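Local coordinates for putative ABC transporter amino acid-binding protein (PDB 2Q89) that binds hydroxyectoine in the cleft between its two lobes and probably passes ectoines to an ABC transporter for uptake, at residues Cys98-Phe103 against Leu172-Ile177; Ser59-Met64 against Ala78-Lys83; Pro24-Gly29 against Ala37-Ala42. All coordinates share one frame; numbering follows the deposited sequence.

Interaction 1 (Cys98-Phe103 against Leu172-Ile177); sequences CDAEAF and LPVLSI. With 6CS ((4S,5S)-5-hydroxy-2-methyl-1,4,5,6-tetrahydropyrimidine-4-carboxylic acid), chain F.
D99 and A102 meet the start of helix 174-184 from the neighbouring strand, one with a carboxylate and the other with a methyl group, and V174 lies between them. The side chain of D99 swings toward the helix with CG roughly anti to its own backbone nitrogen (chi1 -150°), and D99 OD2 takes the N-H of L175 on its syn lone pair at 2.8 Å in a nearly straight bond (168°). The other oxygen, D99 OD1, faces V174 CB at 3.7 Å, the two side chains crossing at about a right angle. A positive helix end next to this carboxylate would probably favour its charged form. With an alanine here, the N-H of L175 would probably lose its acceptor and a gap would open beside V174 and L175.

The backbone supplies the next grip: V174 N donates to A100 O at 3.1 Å, the donor standing 44° out of the carbonyl plane. Both V174 and L175, first-turn residues with no helical acceptor behind them, are thereby satisfied. V174 CG2 leans on A100 CB and on A102 CB, and the methyl of A102 fits closely against the helix, 3.6 Å from V174 CA and 3.8 Å from I177 CG1. A102 N reaches L172 O at 2.7 Å, while the return bond from L172 N to A102 O is long and weak.

P173, at the N-cap position, brings its CD within 3.6 Å of NAG of the bound hydroxyectoine. The arrangement is a beta-strand-to-helix junction at the cleft-facing end of the second lobe's sheet, as in type II periplasmic binding proteins, with the helix's first turn held by the neighbouring strand.

Interaction 2 (Ser59-Met64 against Ala78-Lys83); sequences SEYGAM and AGLFMK. With 6CS ((4S,5S)-5-hydroxy-2-methyl-1,4,5,6-tetrahydropyrimidine-4-carboxylic acid), chain F.
Y61 and L80 meet in the wall of the hydroxyectoine pocket, where two loops of one lobe close on the ligand. The contact between the loops is made largely at the edge of the Y61 ring: L80 CD1 sits 4.2 Å from Y61 CD1, and A78 O lies in the ring plane, 3.7 Å from Y61 CE1. That leaves a face of the ring for the ligand, whose CB rests 3.6 Å above its centre. With CG anti to the backbone nitrogen (chi1 -168°) and a turn at chi2, L80 brings CD1 to the tyrosine edge.

A water bridges the tyrosine hydroxyl and the A78 carbonyl, donating to Y61 OH at 2.7 Å and to A78 O at 2.6 Å. The same hydroxyl is hydrogen-bonded to E22 and is thus held by two partners. Farther from the ligand, M64 runs out as an extended chain and ends tip to tip with A78, its CE 3.8 Å from A78 CB, while its sulfur approaches L80 CD1.

The loop 78-83 then turns to the ligand. F81 N gives a hydrogen bond of 2.9 Å to the carboxylate oxygen OXT at 160°; R86 also bonds the ligand, probably at this carboxylate, as in relatives. G79 has no side chain, which matters here: a beta carbon would collide with the ligand methyl CAA, and the positive-phi backbone would press it against the preceding carbonyl oxygen. G79 O, meanwhile, lies over one face of the F81 ring, offset toward its rim. An aromatic face laid over the ligand ring, with a backbone N-H and probably an arginine for the carboxylate, is the arrangement characteristic of amino-acid-type solute-binding proteins of family 3.

Interaction 3 (Pro24-Gly29 against Ala37-Ala42); sequences PFTAVG and AAPDVA. With 6CS ((4S,5S)-5-hydroxy-2-methyl-1,4,5,6-tetrahydropyrimidine-4-carboxylic acid), chain F.
The backbone after the cis-linked P24 offers two successive carbonyls to the start of helix 37-48: A37 N donates to P24 O at 3.0 Å in an almost perfectly straight bond (179°), and A38 N donates to F25 O, also at 3.0 Å, in the carbonyl plane. The side chains add little to this grip. P39 lays its CD 3.3 Å from F25 O, and its ring meets T26 at about a right angle, P39 CG 3.9 Å from T26 CG2. With chi1 of T26 at 52°, OG1 stands between backbone nitrogen and carbonyl carbon, bonded to E22 N, and CG2 is left facing the proline. The CB of F25 leaves the backbone away from the helix, and its ring lays one face against the ligand, with methyl CAA of hydroxyectoine 3.4 Å above the ring centre; F240 meets that ring edge-to-face.

The chemistry implies a division of labour. Two N-H groups that the helix cannot satisfy itself are paired by loop carbonyls, and the third position, a proline, has none to pair. The loop is thus fixed by its backbone, while the phenylalanine ring is left to meet the ligand methyl.

How the interactions relate
Along the chain interaction 3 comes first, then 2, then 1, each closing before the next opens. Their centres form a nearly even triangle, about 13 Å between interactions 2 and 3, 14 Å between 1 and 2, and 15 Å between 1 and 3, with hydroxyectoine touching all three. F25 links them: its ring packs on G79 and F81 of interaction 2 and on P173 and S176 of interaction 1. P173 also touches F81. The loops carrying F25, Y61 and G79-F81 line one side of the cleft, with helix 37-48 behind the first, and P173, where strand 169-173 meets helix 174-184, stands on the other, backed by strand 98-106, as when two lobes close on a solute.

Interaction 1 (Cys98-Phe103 against Leu172-Ile177)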
ATOM      1  N   CYS A  98       6.997   0.259   5.224  1.00 28.83           N
ATOM      2  CA  CYS A  98       7.573  -1.020   4.818  1.00 28.95           C
ATOM      3  C   CYS A  98       6.777  -2.202   5.364  1.00 28.91           C
ATOM      4  O   CYS A  98       6.300  -2.165   6.501  1.00 28.94           O
ATOM      5  CB  CYS A  98       9.022  -1.116   5.294  1.00 29.18           C
ATOM      6  SG  CYS A  98      10.105   0.179   4.644  1.00 29.77           S
ATOM      7  N   ASP A  99       6.638  -3.253   4.558  1.00 28.93           N
ATOM      8  CA  ASP A  99       5.975  -4.477   5.017  1.00 28.96           C
ATOM      9  C   ASP A  99       6.306  -5.682   4.139  1.00 28.90           C
ATOM     10  O   ASP A  99       6.719  -5.530   2.985  1.00 29.07           O
ATOM     11  CB  ASP A  99       4.451  -4.278   5.100  1.00 28.89           C
ATOM     12  CG  ASP A  99       3.798  -5.144   6.175  1.00 29.20           C
ATOM     13  OD1 ASP A  99       4.516  -5.868   6.908  1.00 30.00           O
ATOM     14  OD2 ASP A  99       2.566  -5.171   6.358  1.00 28.79           O
ATOM     15  N   ALA A 100       6.129  -6.877   4.699  1.00 28.69           N
ATOM     16  CA  ALA A 100       6.223  -8.112   3.933  1.00 28.70           C
ATOM     17  C   ALA A 100       4.819  -8.495   3.467  1.00 28.98           C
ATOM     18  O   ALA A 100       3.869  -7.753   3.721  1.00 29.10           O
ATOM     19  CB  ALA A 100       6.851  -9.222   4.781  1.00 28.56           C
ATOM     20  N   GLU A 101       4.699  -9.638   2.789  1.00 29.03           N
ATOM     21  CA  GLU A 101       3.421 -10.136   2.273  1.00 29.30           C
ATOM     22  C   GLU A 101       2.901 -11.296   3.123  1.00 29.59           C
ATOM     23  O   GLU A 101       3.689 -12.080   3.665  1.00 29.18           O
ATOM     24  CB  GLU A 101       3.552 -10.602   0.813  1.00 29.21           C
ATOM     25  CG  GLU A 101       3.993  -9.540  -0.188  1.00 29.05           C
ATOM     26  CD  GLU A 101       2.878  -8.583  -0.577  1.00 29.98           C
ATOM     27  OE1 GLU A 101       1.898  -8.445   0.189  1.00 30.37           O
ATOM     28  OE2 GLU A 101       2.982  -7.960  -1.653  1.00 29.72           O
ATOM     29  N   ALA A 102       1.577 -11.405   3.219  1.00 29.83           N
ATOM     30  CA  ALA A 102       0.944 -12.436   4.038  1.00 30.18           C
ATOM     31  C   ALA A 102      -0.194 -13.155   3.319  1.00 30.50           C
ATOM     32  O   ALA A 102      -0.744 -12.646   2.332  1.00 30.50           O
ATOM     33  CB  ALA A 102       0.454 -11.843   5.354  1.00 30.05           C
ATOM     34  N   PHE A 103      -0.520 -14.345   3.829  1.00 30.65           N
ATOM     35  CA  PHE A 103      -1.658 -15.146   3.384  1.00 30.94           C
ATOM     36  C   PHE A 103      -2.726 -15.214   4.470  1.00 31.35           C
ATOM     37  O   PHE A 103      -2.413 -15.440   5.644  1.00 31.10           O
ATOM     38  CB  PHE A 103      -1.228 -16.588   3.070  1.00 30.75           C
ATOM     39  CG  PHE A 103      -0.511 -16.754   1.753  1.00 30.81           C
ATOM     40  CD1 PHE A 103      -0.505 -15.737   0.798  1.00 30.95           C
ATOM     41  CD2 PHE A 103       0.122 -17.957   1.453  1.00 30.33           C
ATOM     42  CE1 PHE A 103       0.146 -15.910  -0.425  1.00 31.30           C
ATOM     43  CE2 PHE A 103       0.777 -18.140   0.237  1.00 31.01           C
ATOM     44  CZ  PHE A 103       0.792 -17.114  -0.702  1.00 30.97           C
ATOM     45  N   LEU A 172      -2.548 -10.022   1.320  1.00 30.16           N
ATOM     46  CA  LEU A 172      -2.237  -8.601   1.496  1.00 30.14           C
ATOM     47  C   LEU A 172      -0.903  -8.508   2.245  1.00 29.85           C
ATOM     48  O   LEU A 172      -0.318  -9.543   2.555  1.00 30.15           O
ATOM     49  CB  LEU A 172      -3.349  -7.890   2.287  1.00 30.08           C
ATOM     50  CG  LEU A 172      -4.752  -7.694   1.696  1.00 30.92           C
ATOM     51  CD1 LEU A 172      -5.679  -7.011   2.706  1.00 30.54           C
ATOM     52  CD2 LEU A 172      -4.702  -6.900   0.409  1.00 30.83           C
ATOM     53  N   PRO A 173      -0.402  -7.299   2.524  1.00 29.62           N
ATOM     54  CA  PRO A 173       0.736  -7.155   3.434  1.00 29.54           C
ATOM     55  C   PRO A 173       0.405  -7.672   4.835  1.00 29.77           C
ATOM     56  O   PRO A 173      -0.754  -7.637   5.254  1.00 30.06           O
ATOM     57  CB  PRO A 173       0.969  -5.636   3.482  1.00 29.60           C
ATOM     58  CG  PRO A 173       0.340  -5.105   2.244  1.00 29.14           C
ATOM     59  CD  PRO A 173      -0.839  -5.994   1.988  1.00 29.31           C
ATOM     60  N   VAL A 174       1.431  -8.135   5.544  1.00 29.83           N
ATOM     61  CA  VAL A 174       1.297  -8.734   6.872  1.00 30.16           C
ATOM     62  C   VAL A 174       0.436  -7.914   7.840  1.00 30.25           C
ATOM     63  O   VAL A 174      -0.452  -8.459   8.500  1.00 30.18           O
ATOM     64  CB  VAL A 174       2.693  -9.011   7.498  1.00 30.29           C
ATOM     65  CG1 VAL A 174       2.564  -9.612   8.887  1.00 30.35           C
ATOM     66  CG2 VAL A 174       3.515  -9.932   6.594  1.00 30.82           C
ATOM     67  N   LEU A 175       0.695  -6.610   7.914  1.00 30.28           N
ATOM     68  CA  LEU A 175      -0.033  -5.738   8.838  1.00 30.28           C
ATOM     69  C   LEU A 175      -1.516  -5.620   8.487  1.00 30.27           C
ATOM     70  O   LEU A 175      -2.366  -5.609   9.382  1.00 30.07           O
ATOM     71  CB  LEU A 175       0.635  -4.362   8.934  1.00 29.99           C
ATOM     72  CG  LEU A 175       2.005  -4.358   9.628  1.00 30.00           C
ATOM     73  CD1 LEU A 175       2.748  -3.061   9.345  1.00 30.61           C
ATOM     74  CD2 LEU A 175       1.880  -4.592  11.136  1.00 29.11           C
ATOM     75  N   SER A 176      -1.809  -5.551   7.189  1.00 30.36           N
ATOM     76  CA  SER A 176      -3.181  -5.519   6.676  1.00 30.44           C
ATOM     77  C   SER A 176      -3.933  -6.814   6.995  1.00 30.73           C
ATOM     78  O   SER A 176      -5.063  -6.768   7.473  1.00 30.94           O
ATOM     79  CB  SER A 176      -3.189  -5.292   5.162  1.00 30.37           C
ATOM     80  OG  SER A 176      -2.452  -4.143   4.793  1.00 30.22           O
ATOM     81  N   ILE A 177      -3.307  -7.958   6.719  1.00 30.85           N
ATOM     82  CA  ILE A 177      -3.910  -9.265   7.006  1.00 31.45           C
ATOM     83  C   ILE A 177      -4.145  -9.440   8.510  1.00 31.82           C
ATOM     84  O   ILE A 177      -5.226  -9.853   8.929  1.00 31.64           O
ATOM     85  CB  ILE A 177      -3.037 -10.433   6.437  1.00 31.32           C
ATOM     86  CG1 ILE A 177      -2.995 -10.405   4.901  1.00 30.96           C
ATOM     87  CG2 ILE A 177      -3.541 -11.792   6.930  1.00 31.45           C
ATOM     88  CD1 ILE A 177      -4.302 -10.813   4.211  1.00 31.58           C
TER
HETATM   89  O   6CS F 501       0.230  -2.896  -4.717  1.00 29.94           O
HETATM   90  C   6CS F 501       0.569  -2.433  -3.612  1.00 29.72           C
HETATM   91  OXT 6CS F 501       1.344  -1.463  -3.451  1.00 29.79           O
HETATM   92  CA  6CS F 501       0.003  -3.122  -2.338  1.00 29.46           C
HETATM   93  N   6CS F 501       0.098  -2.216  -1.172  1.00 29.00           N
HETATM   94  CAI 6CS F 501      -0.805  -2.310  -0.097  1.00 29.05           C
HETATM   95  CAA 6CS F 501      -0.672  -1.364   1.083  1.00 28.90           C
HETATM   96  NAG 6CS F 501      -1.845  -3.251  -0.092  1.00 28.78           N
HETATM   97  CG2 6CS F 501      -2.013  -4.193  -1.212  1.00 29.51           C
HETATM   98  CB  6CS F 501      -1.447  -3.631  -2.522  1.00 29.43           C
HETATM   99  OG1 6CS F 501      -1.465  -4.712  -3.445  1.00 30.17           O

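Interaction 2 (Ser59-Met64 against Ala78-Lys83)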
ATOM      1  N   SER A  59     -10.010   4.331  -4.289  1.00 33.22           N
ATOM      2  CA  SER A  59     -10.044   3.549  -5.510  1.00 33.23           C
ATOM      3  C   SER A  59      -9.237   2.281  -5.268  1.00 33.07           C
ATOM      4  O   SER A  59      -8.583   2.136  -4.231  1.00 33.00           O
ATOM      5  CB  SER A  59      -9.443   4.338  -6.675  1.00 33.15           C
ATOM      6  OG  SER A  59      -8.052   4.518  -6.488  1.00 33.82           O
ATOM      7  N   GLU A  60      -9.284   1.365  -6.228  1.00 32.75           N
ATOM      8  CA  GLU A  60      -8.459   0.175  -6.165  1.00 32.40           C
ATOM      9  C   GLU A  60      -7.054   0.513  -6.635  1.00 31.90           C
ATOM     10  O   GLU A  60      -6.852   1.520  -7.323  1.00 31.80           O
ATOM     11  CB  GLU A  60      -9.099  -0.962  -6.954  1.00 32.58           C
ATOM     12  CG  GLU A  60     -10.301  -1.529  -6.217  1.00 33.63           C
ATOM     13  CD  GLU A  60     -11.234  -2.307  -7.109  1.00 34.59           C
ATOM     14  OE1 GLU A  60     -12.260  -1.731  -7.527  1.00 35.46           O
ATOM     15  OE2 GLU A  60     -10.943  -3.488  -7.390  1.00 34.99           O
ATOM     16  N   TYR A  61      -6.088  -0.312  -6.233  1.00 31.37           N
ATOM     17  CA  TYR A  61      -4.670  -0.015  -6.416  1.00 30.97           C
ATOM     18  C   TYR A  61      -4.255   0.196  -7.871  1.00 31.03           C
ATOM     19  O   TYR A  61      -3.363   0.995  -8.144  1.00 31.20           O
ATOM     20  CB  TYR A  61      -3.798  -1.089  -5.752  1.00 30.99           C
ATOM     21  CG  TYR A  61      -3.832  -1.028  -4.242  1.00 30.64           C
ATOM     22  CD1 TYR A  61      -3.022  -0.129  -3.545  1.00 30.89           C
ATOM     23  CD2 TYR A  61      -4.683  -1.854  -3.509  1.00 29.90           C
ATOM     24  CE1 TYR A  61      -3.055  -0.057  -2.153  1.00 30.65           C
ATOM     25  CE2 TYR A  61      -4.724  -1.790  -2.122  1.00 30.53           C
ATOM     26  CZ  TYR A  61      -3.907  -0.890  -1.450  1.00 30.80           C
ATOM     27  OH  TYR A  61      -3.939  -0.823  -0.079  1.00 30.84           O
ATOM     28  N   GLY A  62      -4.912  -0.505  -8.793  1.00 30.91           N
ATOM     29  CA  GLY A  62      -4.573  -0.427 -10.217  1.00 31.28           C
ATOM     30  C   GLY A  62      -5.014   0.847 -10.925  1.00 31.40           C
ATOM     31  O   GLY A  62      -4.534   1.143 -12.022  1.00 31.49           O
ATOM     32  N   ALA A  63      -5.922   1.599 -10.301  1.00 31.21           N
ATOM     33  CA  ALA A  63      -6.412   2.864 -10.865  1.00 31.15           C
ATOM     34  C   ALA A  63      -5.616   4.085 -10.396  1.00 31.14           C
ATOM     35  O   ALA A  63      -5.824   5.196 -10.889  1.00 31.51           O
ATOM     36  CB  ALA A  63      -7.894   3.045 -10.543  1.00 30.79           C
ATOM     37  N   MET A  64      -4.699   3.877  -9.455  1.00 31.17           N
ATOM     38  CA  MET A  64      -4.034   4.984  -8.766  1.00 31.27           C
ATOM     39  C   MET A  64      -3.032   5.747  -9.631  1.00 31.22           C
ATOM     40  O   MET A  64      -3.116   6.971  -9.747  1.00 30.93           O
ATOM     41  CB  MET A  64      -3.381   4.506  -7.467  1.00 31.19           C
ATOM     42  CG  MET A  64      -4.384   4.187  -6.373  1.00 30.97           C
ATOM     43  SD  MET A  64      -3.597   3.497  -4.915  1.00 31.69           S
ATOM     44  CE  MET A  64      -5.040   3.101  -3.933  1.00 31.15           C
ATOM     45  N   ALA A  78      -0.944   5.614  -0.054  1.00 30.31           N
ATOM     46  CA  ALA A  78      -1.841   4.477   0.121  1.00 29.89           C
ATOM     47  C   ALA A  78      -1.136   3.158   0.426  1.00 29.79           C
ATOM     48  O   ALA A  78      -1.776   2.112   0.497  1.00 29.74           O
ATOM     49  CB  ALA A  78      -2.721   4.336  -1.124  1.00 29.96           C
ATOM     50  N   GLY A  79       0.180   3.211   0.613  1.00 29.89           N
ATOM     51  CA  GLY A  79       0.985   2.001   0.722  1.00 29.65           C
ATOM     52  C   GLY A  79       1.358   1.439  -0.640  1.00 29.55           C
ATOM     53  O   GLY A  79       1.634   0.244  -0.767  1.00 29.74           O
ATOM     54  N   LEU A  80       1.369   2.297  -1.662  1.00 29.42           N
ATOM     55  CA  LEU A  80       1.706   1.869  -3.023  1.00 29.36           C
ATOM     56  C   LEU A  80       3.206   1.585  -3.137  1.00 29.38           C
ATOM     57  O   LEU A  80       4.022   2.500  -3.344  1.00 29.30           O
ATOM     58  CB  LEU A  80       1.248   2.899  -4.069  1.00 29.20           C
ATOM     59  CG  LEU A  80       1.286   2.435  -5.532  1.00 28.97           C
ATOM     60  CD1 LEU A  80       0.111   1.510  -5.858  1.00 28.54           C
ATOM     61  CD2 LEU A  80       1.295   3.622  -6.478  1.00 29.34           C
ATOM     62  N   PHE A  81       3.552   0.308  -2.990  1.00 29.24           N
ATOM     63  CA  PHE A  81       4.943  -0.114  -2.894  1.00 29.28           C
ATOM     64  C   PHE A  81       5.777   0.243  -4.119  1.00 29.88           C
ATOM     65  O   PHE A  81       5.296   0.167  -5.252  1.00 29.67           O
ATOM     66  CB  PHE A  81       5.027  -1.612  -2.613  1.00 28.85           C
ATOM     67  CG  PHE A  81       4.441  -2.019  -1.288  1.00 27.90           C
ATOM     68  CD1 PHE A  81       4.704  -1.277  -0.132  1.00 26.70           C
ATOM     69  CD2 PHE A  81       3.647  -3.162  -1.185  1.00 26.36           C
ATOM     70  CE1 PHE A  81       4.173  -1.658   1.098  1.00 26.36           C
ATOM     71  CE2 PHE A  81       3.105  -3.551   0.049  1.00 26.29           C
ATOM     72  CZ  PHE A  81       3.373  -2.804   1.186  1.00 26.61           C
ATOM     73  N   MET A  82       7.029   0.631  -3.871  1.00 30.57           N
ATOM     74  CA  MET A  82       7.961   1.005  -4.931  1.00 31.22           C
ATOM     75  C   MET A  82       8.414  -0.216  -5.710  1.00 31.69           C
ATOM     76  O   MET A  82       8.910  -1.194  -5.136  1.00 31.79           O
ATOM     77  CB  MET A  82       9.184   1.734  -4.367  1.00 31.17           C
ATOM     78  CG  MET A  82       8.883   3.071  -3.715  1.00 31.51           C
ATOM     79  SD  MET A  82      10.386   3.997  -3.376  1.00 31.81           S
ATOM     80  CE  MET A  82       9.897   4.935  -1.933  1.00 31.46           C
ATOM     81  N   LYS A  83       8.231  -0.142  -7.024  1.00 32.05           N
ATOM     82  CA  LYS A  83       8.655  -1.179  -7.953  1.00 32.53           C
ATOM     83  C   LYS A  83       9.259  -0.469  -9.155  1.00 32.60           C
ATOM     84  O   LYS A  83       8.782   0.604  -9.528  1.00 32.78           O
ATOM     85  CB  LYS A  83       7.453  -2.003  -8.417  1.00 32.40           C
ATOM     86  CG  LYS A  83       6.891  -2.973  -7.398  1.00 33.62           C
ATOM     87  CD  LYS A  83       5.422  -3.293  -7.699  1.00 35.00           C
ATOM     88  CE  LYS A  83       5.262  -4.161  -8.937  1.00 36.47           C
ATOM     89  NZ  LYS A  83       3.821  -4.391  -9.284  1.00 38.22           N
TER
HETATM   90  O   6CS F 501       0.230  -2.896  -4.717  1.00 29.94           O
HETATM   91  C   6CS F 501       0.569  -2.433  -3.612  1.00 29.72           C
HETATM   92  OXT 6CS F 501       1.344  -1.463  -3.451  1.00 29.79           O
HETATM   93  CA  6CS F 501       0.003  -3.122  -2.338  1.00 29.46           C
HETATM   94  N   6CS F 501       0.098  -2.216  -1.172  1.00 29.00           N
HETATM   95  CAI 6CS F 501      -0.805  -2.310  -0.097  1.00 29.05           C
HETATM   96  CAA 6CS F 501      -0.672  -1.364   1.083  1.00 28.90           C
HETATM   97  NAG 6CS F 501      -1.845  -3.251  -0.092  1.00 28.78           N
HETATM   98  CG2 6CS F 501      -2.013  -4.193  -1.212  1.00 29.51           C
HETATM   99  CB  6CS F 501      -1.447  -3.631  -2.522  1.00 29.43           C
HETATM  100  OG1 6CS F 501      -1.465  -4.712  -3.445  1.00 30.17           O
HETATM  101  O   HOH W   1      -4.163   1.530   1.190  1.00 29.32           O

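Interaction 3 (Pro24-Gly29 against Ala37-Ala42)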
ATOM      1  N   PRO A  24      -3.564  -1.279   8.308  1.00 29.26           N
ATOM      2  CA  PRO A  24      -3.339   0.057   8.857  1.00 29.36           C
ATOM      3  C   PRO A  24      -2.618   1.040   7.921  1.00 29.51           C
ATOM      4  O   PRO A  24      -2.076   2.038   8.394  1.00 29.51           O
ATOM      5  CB  PRO A  24      -2.456  -0.241  10.071  1.00 29.67           C
ATOM      6  CG  PRO A  24      -1.614  -1.448   9.622  1.00 29.24           C
ATOM      7  CD  PRO A  24      -2.400  -2.158   8.527  1.00 29.11           C
ATOM      8  N   PHE A  25      -2.605   0.755   6.618  1.00 29.71           N
ATOM      9  CA  PHE A  25      -2.026   1.663   5.632  1.00 29.95           C
ATOM     10  C   PHE A  25      -2.927   2.886   5.459  1.00 30.53           C
ATOM     11  O   PHE A  25      -2.470   4.025   5.574  1.00 30.50           O
ATOM     12  CB  PHE A  25      -1.812   0.950   4.289  1.00 29.92           C
ATOM     13  CG  PHE A  25      -0.671  -0.035   4.297  1.00 29.79           C
ATOM     14  CD1 PHE A  25      -0.864  -1.344   4.722  1.00 30.23           C
ATOM     15  CD2 PHE A  25       0.600   0.353   3.894  1.00 29.28           C
ATOM     16  CE1 PHE A  25       0.193  -2.253   4.739  1.00 30.15           C
ATOM     17  CE2 PHE A  25       1.656  -0.547   3.904  1.00 29.95           C
ATOM     18  CZ  PHE A  25       1.452  -1.853   4.327  1.00 29.83           C
ATOM     19  N   THR A  26      -4.209   2.634   5.190  1.00 30.85           N
ATOM     20  CA  THR A  26      -5.218   3.685   5.058  1.00 31.28           C
ATOM     21  C   THR A  26      -6.480   3.243   5.784  1.00 31.95           C
ATOM     22  O   THR A  26      -6.743   2.048   5.911  1.00 31.55           O
ATOM     23  CB  THR A  26      -5.552   3.965   3.577  1.00 31.05           C
ATOM     24  OG1 THR A  26      -5.872   2.735   2.917  1.00 30.84           O
ATOM     25  CG2 THR A  26      -4.334   4.471   2.817  1.00 30.41           C
ATOM     26  N   ALA A  27      -7.260   4.212   6.255  1.00 32.95           N
ATOM     27  CA  ALA A  27      -8.507   3.933   6.958  1.00 34.19           C
ATOM     28  C   ALA A  27      -9.476   5.097   6.816  1.00 35.29           C
ATOM     29  O   ALA A  27      -9.059   6.252   6.716  1.00 35.26           O
ATOM     30  CB  ALA A  27      -8.238   3.645   8.434  1.00 34.06           C
ATOM     31  N   VAL A  28     -10.767   4.774   6.795  1.00 36.55           N
ATOM     32  CA  VAL A  28     -11.831   5.770   6.828  1.00 37.83           C
ATOM     33  C   VAL A  28     -12.857   5.355   7.888  1.00 38.71           C
ATOM     34  O   VAL A  28     -13.477   4.295   7.784  1.00 38.79           O
ATOM     35  CB  VAL A  28     -12.533   5.932   5.448  1.00 37.91           C
ATOM     36  CG1 VAL A  28     -13.544   7.074   5.481  1.00 37.80           C
ATOM     37  CG2 VAL A  28     -11.512   6.163   4.330  1.00 38.28           C
ATOM     38  N   GLY A  29     -13.019   6.189   8.910  1.00 39.77           N
ATOM     39  CA  GLY A  29     -14.054   5.974   9.919  1.00 41.12           C
ATOM     40  C   GLY A  29     -15.425   6.387   9.413  1.00 42.01           C
ATOM     41  O   GLY A  29     -15.533   7.105   8.410  1.00 42.34           O
ATOM     42  N   ALA A  37      -1.591   4.992   8.505  1.00 34.24           N
ATOM     43  CA  ALA A  37      -0.206   5.465   8.520  1.00 33.82           C
ATOM     44  C   ALA A  37       0.163   6.393   7.353  1.00 33.54           C
ATOM     45  O   ALA A  37       0.818   7.414   7.565  1.00 33.33           O
ATOM     46  CB  ALA A  37       0.757   4.284   8.601  1.00 33.60           C
ATOM     47  N   ALA A  38      -0.262   6.045   6.136  1.00 33.19           N
ATOM     48  CA  ALA A  38       0.084   6.833   4.938  1.00 32.99           C
ATOM     49  C   ALA A  38      -0.569   8.230   4.880  1.00 32.82           C
ATOM     50  O   ALA A  38       0.139   9.213   4.658  1.00 32.81           O
ATOM     51  CB  ALA A  38      -0.179   6.034   3.643  1.00 32.98           C
ATOM     52  N   PRO A  39      -1.890   8.332   5.067  1.00 32.48           N
ATOM     53  CA  PRO A  39      -2.552   9.634   5.133  1.00 32.57           C
ATOM     54  C   PRO A  39      -2.146  10.520   6.317  1.00 32.47           C
ATOM     55  O   PRO A  39      -2.125  11.731   6.158  1.00 32.60           O
ATOM     56  CB  PRO A  39      -4.037   9.267   5.230  1.00 32.49           C
ATOM     57  CG  PRO A  39      -4.103   7.909   4.653  1.00 32.65           C
ATOM     58  CD  PRO A  39      -2.870   7.237   5.175  1.00 32.66           C
ATOM     59  N   ASP A  40      -1.839   9.934   7.478  1.00 32.27           N
ATOM     60  CA  ASP A  40      -1.354  10.705   8.638  1.00 32.10           C
ATOM     61  C   ASP A  40       0.005  11.359   8.358  1.00 31.88           C
ATOM     62  O   ASP A  40       0.202  12.537   8.645  1.00 32.14           O
ATOM     63  CB  ASP A  40      -1.251   9.826   9.892  1.00 32.09           C
ATOM     64  CG  ASP A  40      -2.591   9.593  10.574  1.00 32.96           C
ATOM     65  OD1 ASP A  40      -3.650   9.932   9.996  1.00 34.52           O
ATOM     66  OD2 ASP A  40      -2.681   9.066  11.705  1.00 33.56           O
ATOM     67  N   VAL A  41       0.939  10.593   7.797  1.00 31.73           N
ATOM     68  CA  VAL A  41       2.230  11.141   7.370  1.00 31.44           C
ATOM     69  C   VAL A  41       2.039  12.213   6.292  1.00 31.47           C
ATOM     70  O   VAL A  41       2.586  13.311   6.401  1.00 31.21           O
ATOM     71  CB  VAL A  41       3.189  10.043   6.853  1.00 31.25           C
ATOM     72  CG1 VAL A  41       4.455  10.659   6.263  1.00 30.77           C
ATOM     73  CG2 VAL A  41       3.547   9.079   7.963  1.00 31.02           C
ATOM     74  N   ALA A  42       1.257  11.888   5.264  1.00 31.60           N
ATOM     75  CA  ALA A  42       0.967  12.825   4.179  1.00 32.01           C
ATOM     76  C   ALA A  42       0.313  14.093   4.716  1.00 31.99           C
ATOM     77  O   ALA A  42       0.694  15.193   4.335  1.00 32.16           O
ATOM     78  CB  ALA A  42       0.081  12.171   3.122  1.00 31.92           C
TER
HETATM   79  O   6CS F 501       0.230  -2.896  -4.717  1.00 29.94           O
HETATM   80  C   6CS F 501       0.569  -2.433  -3.612  1.00 29.72           C
HETATM   81  OXT 6CS F 501       1.344  -1.463  -3.451  1.00 29.79           O
HETATM   82  CA  6CS F 501       0.003  -3.122  -2.338  1.00 29.46           C
HETATM   83  N   6CS F 501       0.098  -2.216  -1.172  1.00 29.00           N
HETATM   84  CAI 6CS F 501      -0.805  -2.310  -0.097  1.00 29.05           C
HETATM   85  CAA 6CS F 501      -0.672  -1.364   1.083  1.00 28.90           C
HETATM   86  NAG 6CS F 501      -1.845  -3.251  -0.092  1.00 28.78           N
HETATM   87  CG2 6CS F 501      -2.013  -4.193  -1.212  1.00 29.51           C
HETATM   88  CB  6CS F 501      -1.447  -3.631  -2.522  1.00 29.43           C
HETATM   89  OG1 6CS F 501      -1.465  -4.712  -3.445  1.00 30.17           O